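Local coordinates for aspartate semialdehyde dehydrogenase (Francisella tularensis subsp. tularensis, PDB 4WOJ), which probably catalyses the NADPH-dependent reductive dephosphorylation of L-aspartyl-4-phosphate to aspartate semialdehyde, a step on the way to lysine, methionine and threonine, at residues 362-365 with 366-370; 115-118 with 119-122; 123-126 with 127-131; 85-88 with 89-93; 100-104 with 105-109. All coordinates share one frame; numbering follows the deposited sequence.

Contact 1. Residues 362-365 with 366-370; sequences RRVL and NIIKI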
loop_
_atom_site.group_PDB
_atom_site.type_symbol
_atom_site.label_atom_id
_atom_site.label_comp_id
_atom_site.label_asym_id
_atom_site.label_seq_id
_atom_site.Cartn_x
_atom_site.Cartn_y
_atom_site.Cartn_z
ATOM N N ARG B 362 -13.260 -15.305 20.262
ATOM C CA ARG B 362 -14.491 -16.106 20.250
ATOM C C ARG B 362 -14.212 -17.582 20.170
ATOM O O ARG B 362 -14.823 -18.371 20.861
ATOM C CB ARG B 362 -15.381 -15.737 19.060
ATOM C CG ARG B 362 -16.751 -16.393 19.094
ATOM C CD ARG B 362 -17.559 -16.150 17.807
ATOM N NE ARG B 362 -17.082 -16.936 16.665
ATOM C CZ ARG B 362 -17.307 -18.240 16.473
ATOM N NH1 ARG B 362 -16.829 -18.851 15.402
ATOM N NH2 ARG B 362 -18.001 -18.940 17.340
ATOM N N ARG B 363 -13.292 -17.969 19.318
ATOM C CA ARG B 363 -13.045 -19.387 19.101
ATOM C C ARG B 363 -12.282 -20.063 20.262
ATOM O O ARG B 363 -12.481 -21.231 20.555
ATOM C CB ARG B 363 -12.328 -19.590 17.752
ATOM C CG ARG B 363 -13.231 -19.281 16.536
ATOM C CD ARG B 363 -12.438 -19.361 15.232
ATOM N NE ARG B 363 -11.913 -20.710 15.092
ATOM C CZ ARG B 363 -12.497 -21.689 14.414
ATOM N NH1 ARG B 363 -13.644 -21.507 13.740
ATOM N NH2 ARG B 363 -11.922 -22.864 14.374
ATOM N N VAL B 364 -11.411 -19.330 20.930
ATOM C CA VAL B 364 -10.687 -19.894 22.056
ATOM C C VAL B 364 -11.589 -19.961 23.282
ATOM O O VAL B 364 -11.522 -20.909 24.071
ATOM C CB VAL B 364 -9.378 -19.161 22.331
ATOM C CG1 VAL B 364 -9.570 -17.799 22.973
ATOM C CG2 VAL B 364 -8.453 -20.067 23.163
ATOM N N LEU B 365 -12.480 -18.989 23.412
ATOM C CA LEU B 365 -13.539 -19.071 24.415
ATOM C C LEU B 365 -14.261 -20.403 24.342
ATOM O O LEU B 365 -14.481 -21.048 25.367
ATOM C CB LEU B 365 -14.552 -17.949 24.209
ATOM C CG LEU B 365 -15.761 -17.968 25.140
ATOM C CD1 LEU B 365 -15.360 -17.873 26.604
ATOM C CD2 LEU B 365 -16.747 -16.851 24.787
ATOM N N ASN B 366 -14.603 -20.812 23.120
ATOM C CA ASN B 366 -15.279 -22.078 22.879
ATOM C C ASN B 366 -14.506 -23.305 23.257
ATOM O O ASN B 366 -15.097 -24.300 23.686
ATOM C CB ASN B 366 -15.682 -22.198 21.426
ATOM C CG ASN B 366 -16.904 -21.367 21.106
ATOM O OD1 ASN B 366 -17.658 -20.996 21.985
ATOM N ND2 ASN B 366 -17.078 -21.039 19.848
ATOM N N ILE B 367 -13.194 -23.247 23.072
ATOM C CA ILE B 367 -12.299 -24.339 23.438
ATOM C C ILE B 367 -12.217 -24.438 24.960
ATOM O O ILE B 367 -12.275 -25.505 25.517
ATOM C CB ILE B 367 -10.907 -24.118 22.828
ATOM C CG1 ILE B 367 -10.993 -24.238 21.300
ATOM C CG2 ILE B 367 -9.899 -25.147 23.331
ATOM C CD1 ILE B 367 -9.793 -23.658 20.574
ATOM N N ILE B 368 -12.138 -23.307 25.627
ATOM C CA ILE B 368 -12.166 -23.278 27.070
ATOM C C ILE B 368 -13.534 -23.713 27.659
ATOM O O ILE B 368 -13.581 -24.435 28.638
ATOM C CB ILE B 368 -11.756 -21.878 27.553
ATOM C CG1 ILE B 368 -10.267 -21.684 27.246
ATOM C CG2 ILE B 368 -12.021 -21.711 29.048
ATOM C CD1 ILE B 368 -9.831 -20.250 27.043
ATOM N N LYS B 369 -14.649 -23.292 27.082
ATOM C CA LYS B 369 -15.916 -23.666 27.705
ATOM C C LYS B 369 -16.221 -25.156 27.509
ATOM O O LYS B 369 -17.007 -25.719 28.265
ATOM C CB LYS B 369 -17.055 -22.734 27.328
ATOM C CG LYS B 369 -17.576 -22.739 25.912
ATOM C CD LYS B 369 -18.711 -21.712 25.898
ATOM C CE LYS B 369 -19.082 -21.216 24.512
ATOM N NZ LYS B 369 -19.969 -22.152 23.782
ATOM N N ILE B 370 -15.545 -25.798 26.552
ATOM C CA ILE B 370 -15.779 -27.206 26.251
ATOM C C ILE B 370 -14.985 -28.041 27.240
ATOM O O ILE B 370 -15.392 -28.178 28.390
ATOM C CB ILE B 370 -15.374 -27.576 24.798
#

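Contact 2. Residues 115-118 with 119-122; sequences LVLD and PLNH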
loop_
_atom_site.group_PDB
_atom_site.type_symbol
_atom_site.label_atom_id
_atom_site.label_comp_id
_atom_site.label_asym_id
_atom_site.label_seq_id
_atom_site.Cartn_x
_atom_site.Cartn_y
_atom_site.Cartn_z
ATOM N N LEU B 115 -0.567 -17.519 22.736
ATOM C CA LEU B 115 -1.126 -16.705 21.654
ATOM C C LEU B 115 -2.131 -17.594 20.950
ATOM O O LEU B 115 -1.799 -18.771 20.693
ATOM C CB LEU B 115 -0.068 -16.246 20.654
ATOM C CG LEU B 115 0.777 -15.034 21.051
ATOM C CD1 LEU B 115 1.937 -14.795 20.092
ATOM C CD2 LEU B 115 -0.075 -13.788 21.109
ATOM N N VAL B 116 -3.338 -17.071 20.662
ATOM C CA VAL B 116 -4.372 -17.919 20.065
ATOM C C VAL B 116 -4.641 -17.666 18.573
ATOM O O VAL B 116 -4.968 -16.558 18.144
ATOM C CB VAL B 116 -5.737 -17.861 20.827
ATOM C CG1 VAL B 116 -5.556 -18.344 22.256
ATOM C CG2 VAL B 116 -6.334 -16.472 20.825
ATOM N N LEU B 117 -4.520 -18.731 17.795
ATOM C CA LEU B 117 -4.963 -18.740 16.412
ATOM C C LEU B 117 -5.181 -20.211 16.044
ATOM O O LEU B 117 -4.318 -20.886 15.453
ATOM C CB LEU B 117 -3.948 -18.060 15.511
ATOM C CG LEU B 117 -4.337 -17.853 14.041
ATOM C CD1 LEU B 117 -5.504 -16.925 13.908
ATOM C CD2 LEU B 117 -3.146 -17.291 13.281
ATOM N N ASP B 118 -6.354 -20.700 16.407
ATOM C CA ASP B 118 -6.572 -22.136 16.542
ATOM C C ASP B 118 -6.541 -22.928 15.225
ATOM O O ASP B 118 -6.260 -24.108 15.256
ATOM C CB ASP B 118 -7.877 -22.424 17.275
ATOM C CG ASP B 118 -9.090 -22.076 16.432
ATOM O OD1 ASP B 118 -9.488 -20.889 16.443
ATOM O OD2 ASP B 118 -9.609 -22.965 15.736
ATOM N N PRO B 119 -6.810 -22.293 14.072
ATOM C CA PRO B 119 -6.556 -23.075 12.853
ATOM C C PRO B 119 -5.071 -23.413 12.660
ATOM O O PRO B 119 -4.720 -24.163 11.754
ATOM C CB PRO B 119 -7.045 -22.147 11.739
ATOM C CG PRO B 119 -8.035 -21.282 12.406
ATOM C CD PRO B 119 -7.419 -21.001 13.742
ATOM N N LEU B 120 -4.201 -22.829 13.479
ATOM C CA LEU B 120 -2.752 -23.147 13.408
ATOM C C LEU B 120 -2.172 -23.783 14.671
ATOM O O LEU B 120 -1.237 -24.557 14.591
ATOM C CB LEU B 120 -1.959 -21.887 13.019
ATOM C CG LEU B 120 -1.864 -21.634 11.507
ATOM C CD1 LEU B 120 -1.229 -20.292 11.240
ATOM C CD2 LEU B 120 -1.043 -22.728 10.838
ATOM N N ASN B 121 -2.714 -23.459 15.837
ATOM C CA ASN B 121 -2.125 -23.929 17.082
ATOM C C ASN B 121 -3.179 -24.384 18.043
ATOM O O ASN B 121 -3.041 -24.223 19.251
ATOM C CB ASN B 121 -1.311 -22.835 17.755
ATOM C CG ASN B 121 -2.172 -21.680 18.232
ATOM O OD1 ASN B 121 -3.313 -21.528 17.814
ATOM N ND2 ASN B 121 -1.626 -20.864 19.106
ATOM N N HIS B 122 -4.247 -24.960 17.527
ATOM C CA HIS B 122 -5.245 -25.520 18.402
ATOM C C HIS B 122 -4.649 -26.546 19.402
ATOM O O HIS B 122 -4.921 -26.482 20.622
ATOM C CB HIS B 122 -6.284 -26.212 17.571
ATOM C CG HIS B 122 -7.557 -26.462 18.297
ATOM N ND1 HIS B 122 -8.782 -26.407 17.671
ATOM C CD2 HIS B 122 -7.807 -26.775 19.590
ATOM C CE1 HIS B 122 -9.732 -26.697 18.542
ATOM N NE2 HIS B 122 -9.167 -26.935 19.711
#

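Contact 3. Residues 123-126 with 127-131; sequences DQII and NAIDN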
loop_
_atom_site.group_PDB
_atom_site.type_symbol
_atom_site.label_atom_id
_atom_site.label_comp_id
_atom_site.label_asym_id
_atom_site.label_seq_id
_atom_site.Cartn_x
_atom_site.Cartn_y
_atom_site.Cartn_z
ATOM N N ASP B 123 -3.844 -27.475 18.886
ATOM C CA ASP B 123 -3.221 -28.520 19.751
ATOM C C ASP B 123 -2.477 -27.955 20.963
ATOM O O ASP B 123 -2.403 -28.573 22.021
ATOM C CB ASP B 123 -2.320 -29.467 18.968
ATOM C CG ASP B 123 -1.454 -28.769 17.902
ATOM O OD1 ASP B 123 -1.144 -27.554 17.966
ATOM O OD2 ASP B 123 -1.087 -29.490 16.952
ATOM N N GLN B 124 -2.041 -26.724 20.834
ATOM C CA GLN B 124 -1.260 -26.087 21.869
ATOM C C GLN B 124 -2.119 -25.387 22.836
ATOM O O GLN B 124 -1.751 -25.285 23.993
ATOM C CB GLN B 124 -0.340 -25.025 21.299
ATOM C CG GLN B 124 0.801 -25.549 20.410
ATOM C CD GLN B 124 1.684 -24.388 19.978
ATOM O OE1 GLN B 124 2.188 -23.591 20.830
ATOM N NE2 GLN B 124 1.838 -24.231 18.645
ATOM N N ILE B 125 -3.225 -24.812 22.364
ATOM C CA ILE B 125 -4.155 -24.171 23.275
ATOM C C ILE B 125 -4.605 -25.252 24.252
ATOM O O ILE B 125 -4.623 -25.066 25.456
ATOM C CB ILE B 125 -5.343 -23.519 22.527
ATOM C CG1 ILE B 125 -4.880 -22.270 21.783
ATOM C CG2 ILE B 125 -6.426 -23.082 23.481
ATOM C CD1 ILE B 125 -5.530 -22.089 20.436
ATOM N N ILE B 126 -4.950 -26.397 23.713
ATOM C CA ILE B 126 -5.432 -27.488 24.527
ATOM C C ILE B 126 -4.387 -27.923 25.534
ATOM O O ILE B 126 -4.704 -28.178 26.690
ATOM C CB ILE B 126 -5.878 -28.664 23.648
ATOM C CG1 ILE B 126 -7.300 -28.389 23.172
ATOM C CG2 ILE B 126 -5.886 -29.956 24.428
ATOM C CD1 ILE B 126 -7.727 -29.308 22.046
ATOM N N ASN B 127 -3.145 -28.005 25.098
ATOM C CA ASN B 127 -2.055 -28.403 25.983
ATOM C C ASN B 127 -1.847 -27.398 27.118
ATOM O O ASN B 127 -1.464 -27.762 28.220
ATOM C CB ASN B 127 -0.763 -28.506 25.195
ATOM C CG ASN B 127 0.321 -29.203 25.964
ATOM O OD1 ASN B 127 0.055 -29.987 26.867
ATOM N ND2 ASN B 127 1.551 -28.917 25.621
ATOM N N ALA B 128 -2.107 -26.133 26.822
ATOM C CA ALA B 128 -1.914 -25.055 27.773
ATOM C C ALA B 128 -3.004 -25.068 28.840
ATOM O O ALA B 128 -2.725 -24.967 30.045
ATOM C CB ALA B 128 -1.891 -23.700 27.043
ATOM N N ILE B 129 -4.252 -25.148 28.388
ATOM C CA ILE B 129 -5.396 -25.240 29.288
ATOM C C ILE B 129 -5.137 -26.429 30.196
ATOM O O ILE B 129 -5.190 -26.314 31.417
ATOM C CB ILE B 129 -6.723 -25.464 28.527
ATOM C CG1 ILE B 129 -7.041 -24.276 27.600
ATOM C CG2 ILE B 129 -7.876 -25.651 29.518
ATOM C CD1 ILE B 129 -8.126 -24.535 26.574
ATOM N N ASP B 130 -4.815 -27.556 29.562
ATOM C CA ASP B 130 -4.474 -28.807 30.249
ATOM C C ASP B 130 -3.383 -28.627 31.317
ATOM O O ASP B 130 -3.461 -29.234 32.385
ATOM C CB ASP B 130 -4.090 -29.869 29.216
ATOM C CG ASP B 130 -3.889 -31.247 29.811
ATOM O OD1 ASP B 130 -4.382 -31.526 30.930
ATOM O OD2 ASP B 130 -3.226 -32.080 29.137
ATOM N N ASN B 131 -2.388 -27.791 31.055
ATOM C CA ASN B 131 -1.272 -27.632 31.997
ATOM C C ASN B 131 -1.520 -26.534 33.022
ATOM O O ASN B 131 -0.585 -26.050 33.670
ATOM C CB ASN B 131 0.056 -27.405 31.253
ATOM C CG ASN B 131 0.732 -28.711 30.858
ATOM O OD1 ASN B 131 0.471 -29.267 29.796
ATOM N ND2 ASN B 131 1.616 -29.197 31.704
#

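Contact 4. Residues 85-88 with 89-93; sequences KEIH and HKLRE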
loop_
_atom_site.group_PDB
_atom_site.type_symbol
_atom_site.label_atom_id
_atom_site.label_comp_id
_atom_site.label_asym_id
_atom_site.label_seq_id
_atom_site.Cartn_x
_atom_site.Cartn_y
_atom_site.Cartn_z
ATOM N N LYS B 85 -3.401 -3.467 31.825
ATOM C CA LYS B 85 -2.337 -3.037 32.716
ATOM C C LYS B 85 -2.805 -2.645 34.091
ATOM O O LYS B 85 -2.176 -2.979 35.092
ATOM C CB LYS B 85 -1.576 -1.886 32.099
ATOM C CG LYS B 85 -0.248 -2.356 31.549
ATOM C CD LYS B 85 0.655 -1.171 31.275
ATOM C CE LYS B 85 0.768 -0.918 29.775
ATOM N NZ LYS B 85 0.623 0.525 29.449
ATOM N N GLU B 86 -3.926 -1.951 34.145
ATOM C CA GLU B 86 -4.483 -1.560 35.420
ATOM C C GLU B 86 -4.910 -2.798 36.190
ATOM O O GLU B 86 -4.703 -2.906 37.387
ATOM C CB GLU B 86 -5.701 -0.665 35.173
ATOM C CG GLU B 86 -6.609 -0.432 36.379
ATOM C CD GLU B 86 -6.410 0.938 36.978
ATOM O OE1 GLU B 86 -6.252 1.906 36.200
ATOM O OE2 GLU B 86 -6.395 1.041 38.225
ATOM N N ILE B 87 -5.502 -3.748 35.489
ATOM C CA ILE B 87 -6.423 -4.650 36.168
ATOM C C ILE B 87 -6.064 -6.092 36.217
ATOM O O ILE B 87 -6.471 -6.771 37.157
ATOM C CB ILE B 87 -7.832 -4.555 35.572
ATOM C CG1 ILE B 87 -8.582 -3.477 36.321
ATOM C CG2 ILE B 87 -8.587 -5.864 35.749
ATOM C CD1 ILE B 87 -9.628 -2.797 35.497
ATOM N N HIS B 88 -5.370 -6.579 35.200
ATOM C CA HIS B 88 -5.083 -7.996 35.154
ATOM C C HIS B 88 -4.224 -8.423 36.351
ATOM O O HIS B 88 -4.495 -9.459 36.960
ATOM C CB HIS B 88 -4.434 -8.349 33.821
ATOM C CG HIS B 88 -3.904 -9.742 33.755
ATOM N ND1 HIS B 88 -2.594 -10.041 34.041
ATOM C CD2 HIS B 88 -4.499 -10.914 33.423
ATOM C CE1 HIS B 88 -2.405 -11.344 33.910
ATOM N NE2 HIS B 88 -3.549 -11.897 33.539
ATOM N N HIS B 89 -3.220 -7.623 36.694
ATOM C CA HIS B 89 -2.312 -7.967 37.794
ATOM C C HIS B 89 -3.018 -7.951 39.155
ATOM O O HIS B 89 -2.766 -8.827 39.995
ATOM C CB HIS B 89 -1.080 -7.056 37.816
ATOM C CG HIS B 89 -1.383 -5.637 38.180
ATOM N ND1 HIS B 89 -1.899 -4.728 37.278
ATOM C CD2 HIS B 89 -1.248 -4.973 39.353
ATOM C CE1 HIS B 89 -2.053 -3.561 37.878
ATOM N NE2 HIS B 89 -1.669 -3.684 39.136
ATOM N N LYS B 90 -3.897 -6.971 39.353
ATOM C CA LYS B 90 -4.734 -6.896 40.569
ATOM C C LYS B 90 -5.567 -8.154 40.817
ATOM O O LYS B 90 -5.731 -8.579 41.961
ATOM C CB LYS B 90 -5.694 -5.710 40.505
ATOM C CG LYS B 90 -5.040 -4.345 40.640
ATOM C CD LYS B 90 -6.100 -3.249 40.706
ATOM C CE LYS B 90 -5.607 -1.893 40.214
ATOM N NZ LYS B 90 -4.205 -1.537 40.584
ATOM N N LEU B 91 -6.102 -8.725 39.743
ATOM C CA LEU B 91 -6.861 -9.967 39.821
ATOM C C LEU B 91 -6.003 -11.153 40.228
ATOM O O LEU B 91 -6.424 -11.962 41.045
ATOM C CB LEU B 91 -7.543 -10.281 38.488
ATOM C CG LEU B 91 -8.666 -9.318 38.095
ATOM C CD1 LEU B 91 -9.032 -9.483 36.628
ATOM C CD2 LEU B 91 -9.891 -9.522 38.979
ATOM N N ARG B 92 -4.820 -11.288 39.644
ATOM C CA ARG B 92 -3.968 -12.437 39.996
ATOM C C ARG B 92 -3.430 -12.239 41.416
ATOM O O ARG B 92 -3.437 -13.165 42.221
ATOM C CB ARG B 92 -2.824 -12.649 38.995
ATOM C CG ARG B 92 -3.243 -12.988 37.567
ATOM C CD ARG B 92 -3.880 -14.359 37.439
ATOM N NE ARG B 92 -4.243 -14.626 36.044
ATOM C CZ ARG B 92 -5.319 -15.308 35.637
ATOM N NH1 ARG B 92 -6.170 -15.836 36.517
ATOM N NH2 ARG B 92 -5.553 -15.468 34.336
ATOM N N GLU B 93 -3.004 -11.009 41.705
ATOM C CA GLU B 93 -2.620 -10.565 43.064
ATOM C C GLU B 93 -3.716 -10.818 44.102
ATOM O O GLU B 93 -3.428 -11.078 45.263
ATOM C CB GLU B 93 -2.300 -9.062 43.079
ATOM C CG GLU B 93 -0.922 -8.674 42.544
ATOM C CD GLU B 93 -0.707 -7.165 42.557
ATOM O OE1 GLU B 93 -1.692 -6.430 42.834
ATOM O OE2 GLU B 93 0.433 -6.709 42.305
#

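Contact 5. Residues 100-104 with 105-109; sequences WIDAA and STLRL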
loop_
_atom_site.group_PDB
_atom_site.type_symbol
_atom_site.label_atom_id
_atom_site.label_comp_id
_atom_site.label_asym_id
_atom_site.label_seq_id
_atom_site.Cartn_x
_atom_site.Cartn_y
_atom_site.Cartn_z
ATOM N N TRP B 100 -8.254 -15.616 31.375
ATOM C CA TRP B 100 -8.216 -14.259 30.873
ATOM C C TRP B 100 -7.938 -14.371 29.376
ATOM O O TRP B 100 -6.851 -14.792 28.956
ATOM C CB TRP B 100 -7.102 -13.491 31.578
ATOM C CG TRP B 100 -6.881 -12.124 31.099
ATOM C CD1 TRP B 100 -6.013 -11.740 30.144
ATOM C CD2 TRP B 100 -7.505 -10.931 31.582
ATOM N NE1 TRP B 100 -6.065 -10.379 29.979
ATOM C CE2 TRP B 100 -6.964 -9.857 30.861
ATOM C CE3 TRP B 100 -8.473 -10.664 32.561
ATOM C CZ2 TRP B 100 -7.366 -8.523 31.072
ATOM C CZ3 TRP B 100 -8.858 -9.338 32.787
ATOM C CH2 TRP B 100 -8.318 -8.293 32.038
ATOM N N ILE B 101 -8.946 -14.032 28.584
ATOM C CA ILE B 101 -8.816 -13.993 27.134
ATOM C C ILE B 101 -8.733 -12.511 26.779
ATOM O O ILE B 101 -9.575 -11.729 27.185
ATOM C CB ILE B 101 -10.002 -14.691 26.430
ATOM C CG1 ILE B 101 -10.029 -16.179 26.773
ATOM C CG2 ILE B 101 -9.895 -14.562 24.929
ATOM C CD1 ILE B 101 -11.400 -16.809 26.651
ATOM N N ASP B 102 -7.714 -12.127 26.027
ATOM C CA ASP B 102 -7.458 -10.710 25.780
ATOM C C ASP B 102 -7.054 -10.404 24.354
ATOM O O ASP B 102 -6.239 -11.145 23.763
ATOM C CB ASP B 102 -6.307 -10.280 26.682
ATOM C CG ASP B 102 -6.242 -8.761 26.885
ATOM O OD1 ASP B 102 -6.881 -7.988 26.100
ATOM O OD2 ASP B 102 -5.522 -8.363 27.840
ATOM N N ALA B 103 -7.558 -9.281 23.844
ATOM C CA ALA B 103 -7.139 -8.737 22.521
ATOM C C ALA B 103 -5.858 -7.896 22.560
ATOM O O ALA B 103 -5.036 -7.936 21.621
ATOM C CB ALA B 103 -8.241 -7.914 21.879
ATOM N N ALA B 104 -5.683 -7.159 23.645
ATOM C CA ALA B 104 -4.555 -6.255 23.769
ATOM C C ALA B 104 -3.250 -7.045 23.753
ATOM O O ALA B 104 -3.239 -8.251 23.945
ATOM C CB ALA B 104 -4.675 -5.432 25.040
ATOM N N SER B 105 -2.151 -6.352 23.491
ATOM C CA SER B 105 -0.854 -6.992 23.233
ATOM C C SER B 105 0.045 -7.171 24.427
ATOM O O SER B 105 1.129 -7.782 24.335
ATOM C CB SER B 105 -0.106 -6.145 22.229
ATOM O OG SER B 105 -0.025 -4.829 22.713
ATOM N N THR B 106 -0.417 -6.624 25.541
ATOM C CA THR B 106 0.364 -6.475 26.759
ATOM C C THR B 106 0.984 -7.789 27.187
ATOM O O THR B 106 2.185 -7.886 27.454
ATOM C CB THR B 106 -0.564 -6.011 27.882
ATOM O OG1 THR B 106 -1.487 -5.028 27.370
ATOM C CG2 THR B 106 0.212 -5.422 28.998
ATOM N N LEU B 107 0.146 -8.811 27.236
ATOM C CA LEU B 107 0.572 -10.105 27.736
ATOM C C LEU B 107 1.107 -11.064 26.680
ATOM O O LEU B 107 1.472 -12.169 27.035
ATOM C CB LEU B 107 -0.602 -10.755 28.486
ATOM C CG LEU B 107 -1.075 -9.964 29.720
ATOM C CD1 LEU B 107 -2.430 -10.440 30.237
ATOM C CD2 LEU B 107 -0.031 -10.013 30.831
ATOM N N ARG B 108 1.155 -10.653 25.405
ATOM C CA ARG B 108 1.440 -11.585 24.291
ATOM C C ARG B 108 2.644 -12.476 24.440
ATOM O O ARG B 108 2.582 -13.651 24.030
ATOM C CB ARG B 108 1.596 -10.860 22.965
ATOM C CG ARG B 108 0.258 -10.588 22.332
ATOM C CD ARG B 108 0.374 -10.063 20.926
ATOM N NE ARG B 108 -0.883 -9.415 20.643
ATOM C CZ ARG B 108 -1.035 -8.313 19.935
ATOM N NH1 ARG B 108 0.009 -7.692 19.375
ATOM N NH2 ARG B 108 -2.259 -7.842 19.786
ATOM N N LEU B 109 3.710 -11.937 25.025
ATOM C CA LEU B 109 5.008 -12.627 25.031
ATOM C C LEU B 109 5.479 -13.164 26.396
ATOM O O LEU B 109 6.599 -13.637 26.496
ATOM C CB LEU B 109 6.098 -11.745 24.356
ATOM C CG LEU B 109 5.626 -11.111 23.032
ATOM C CD1 LEU B 109 6.631 -10.123 22.475
ATOM C CD2 LEU B 109 5.266 -12.164 21.978
HETATM O O HOH W 1 -2.829 -8.888 26.696
#

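Contact 1. Residues 362-365 with 366-370
Val364 and Ile368, one helical turn apart, lie side by side and point the same way, CG2 of Val364 touching CD1 of Ile368 at 4.1 Å. The same CD1 also rests on the carbonyl oxygen O of Val364, at 3.5 Å, and that oxygen accepts a nearly straight hydrogen bond from N of Ile368 (2.9 Å, 168°). One turn therefore brings together a backbone bond and a hydrocarbon branch that covers it. Leu365 O takes N of Lys369 in a second firm bond of 2.8 Å, whereas the two preceding bonds, Asn366 N to Arg362 O and Ile367 N to Arg363 O, are weak. On another side of the helix the amide of Asn366 and the guanidinium of Arg362 meet with their planes 70° apart; NH2 and ND2 are both donors and do not bond to each other. Both reach Asp32, Arg362 by a salt bridge and Asn366 by a weak hydrogen bond, which probably explains their closeness. This is the C-terminal helix 354-369, which packs on the Rossmann-type nucleotide-binding domain: Ile101 and Ile74, from two strands of its parallel sheet, receive Leu365 and Ile368. Ile367 and Ile368 also press on Ile129 of helix 118-130. Glu359, a turn earlier, also forms a salt bridge, with NH1 of Arg362, so two carboxylates probably hold its bent chain (chi3 74°).

Contact 2. Residues 115-118 with 119-122
Asn121 reaches back from the first turn of a helix to the strand that leads into it, its ND2 giving a hydrogen bond of 2.6 Å to the carbonyl oxygen of Leu115. OD1 is crowded against Leu117, so the exact setting of this amide is less certain. CG stands between the backbone N and the carbonyl carbon (chi1 66°), which turns the amide back over the chain. The tight part of the contact is centred on Leu117 O, which accepts from Leu120 N at 2.8 Å and from Asn121 N at 3.1 Å, from opposite faces of the carbonyl plane. Leu117 occupies the N-cap position, and the junction is the strand-to-helix step of a beta-alpha-beta unit, strand 113-116 followed by helix 118-130, in the nucleotide-binding domain. The side chain of Leu117 runs beside that of Leu120, CD2 to CD1 at 4.1 Å, and both touch Ser147 of helix 141-149. The packing is looser towards partly exposed His122: its ND1 stays 4.0 Å from OD2 of Asp118, and its backbone N makes merely a weak bond to Asp118 O. The carboxylate of Asp118 is instead held by a salt bridge to Arg363.

Contact 3. Residues 123-126 with 127-131
Ile129 lies over the preceding turn of its helix and meets Ile125 there. Its CB stands 3.7 Å from the carbonyl oxygen of Ile125, and CG1, the next atom out, comes closer to that oxygen, at 3.3 Å. At the tip CD1 reaches the CG2 branch of Ile125, 3.8 Å away. This course follows from chi1 of -63°, which sets CG1 beside the backbone N and thus back towards the earlier turn. Beneath the side chain, N of Ile129 gives Ile125 O a nearly straight hydrogen bond (3.0 Å, 176°). Its neighbours in the helical ladder are Ala128 N to Gln124 O and Asp130 N to Ile126 O. Helix 118-130 is the connection of a right-handed beta-alpha-beta crossover between strands 113-116 and 135-138, and Ile125, Ala128 and Ile129 all touch Phe136 of the second strand. Ile125 and Ile129 also pack against helix 354-369. The chemistry is that of a broadly amphipathic helix: Ile125 and Ala128 are buried and Ile129 partly so, while Asp123, Asn127 and Asp130 are exposed, as is the apolar Ile126, and Gln124 binds the backbone oxygen of Ile254 through NE2.

Contact 4. Residues 85-88 with 89-93
Ile87 and Leu91 mark the inner face of helix 81-93, the connection of a beta-alpha-beta unit between strands 74-77 and 99-102 of the Rossmann-type domain. The apolar contact is between CG2 of Ile87 and CD1 of Leu91, 3.8 Å apart. CG2 is anti to the backbone N of Ile87, which directs it along the helix towards the later turn; both side chains also touch Leu69 of helix 66-70. Backbone hydrogen bonds run underneath, Leu91 N to Ile87 O and Arg92 N to His88 O, each 3.3 Å long. Charge enters through Glu86 and Lys90, whose OE2 and NZ are 4.1 Å apart, too far for a salt bridge; the aliphatic CE of Lys90 comes nearer, at 3.6 Å from OE2. His88 and Arg92 lie next to each other without bonding. Here the imidazole and guanidinium planes are almost perpendicular, at 89°, so the two groups do not stack. Both are drawn to Asp135, His88 by a hydrogen bond through NE2 and Arg92 by a salt bridge through NH2, and an acceptor shared in this way probably steadies the pair. Arg92 NH1 binds the backbone oxygens of Trp96 and Gly98. Between the partners themselves, NE2 of His88 lies 3.8 Å from NE of Arg92.

Contact 5. Residues 100-104 with 105-109
An Asx turn begins at Asp102, the last residue of strand 99-102, and leads into a type I beta turn, Ser105 to Arg108; across this bend CD1 of Leu107 touches the pyrrole side of Trp100, 3.6 Å from NE1. In the Asx turn OD1 of Asp102 accepts from N of Ala104 at 2.9 Å, while OD2 accepts from NE1 of Trp100 at 3.0 Å. Both donors approach from out of the carboxylate plane, and Thr84 OG1 makes a further hydrogen bond with OD2. A water ties the two turns together: it donates to Ala104 O, donates weakly to Asp102 OD2, and accepts from N of Leu107 at 3.0 Å. This bend belongs to the Rossmann-type nucleotide-binding domain and lies near the predicted active site, the side chain of Arg108 being about 7 Å from that of Cys141, the probable acyl-thioester nucleophile. The NH2 of Arg108 gives a weak hydrogen bond to Ala103 O, 3.3 Å away near the guanidinium plane. CB of Ser105 sits over one face of that group, 3.2 Å above its plane. Arg108 also forms a salt bridge from NH1 to Glu250 and a hydrogen bond from NE to Gly138 O.

Along the chain the order is contact 4, contact 5, contact 2, contact 3 and finally contact 1, at the C-terminus. Contacts 4 and 5 occupy successive elements, helix 81-93 and strand 99-102, with centres 13 Å apart, and touch through His88 and Trp100, whose rings meet edge-to-face. Contacts 2 and 3 share helix 118-130, their centres 11 Å apart, and contacts 5 and 2 reach the same parallel sheet. The centre of contact 1 lies about 12 Å from those of contacts 2 and 3; it touches both, as well as contact 5, but is about 10 Å from contact 4 at the nearest atoms. The final helix, following the dimerisation-domain strands, thus returns to pack against the nucleotide-binding domain.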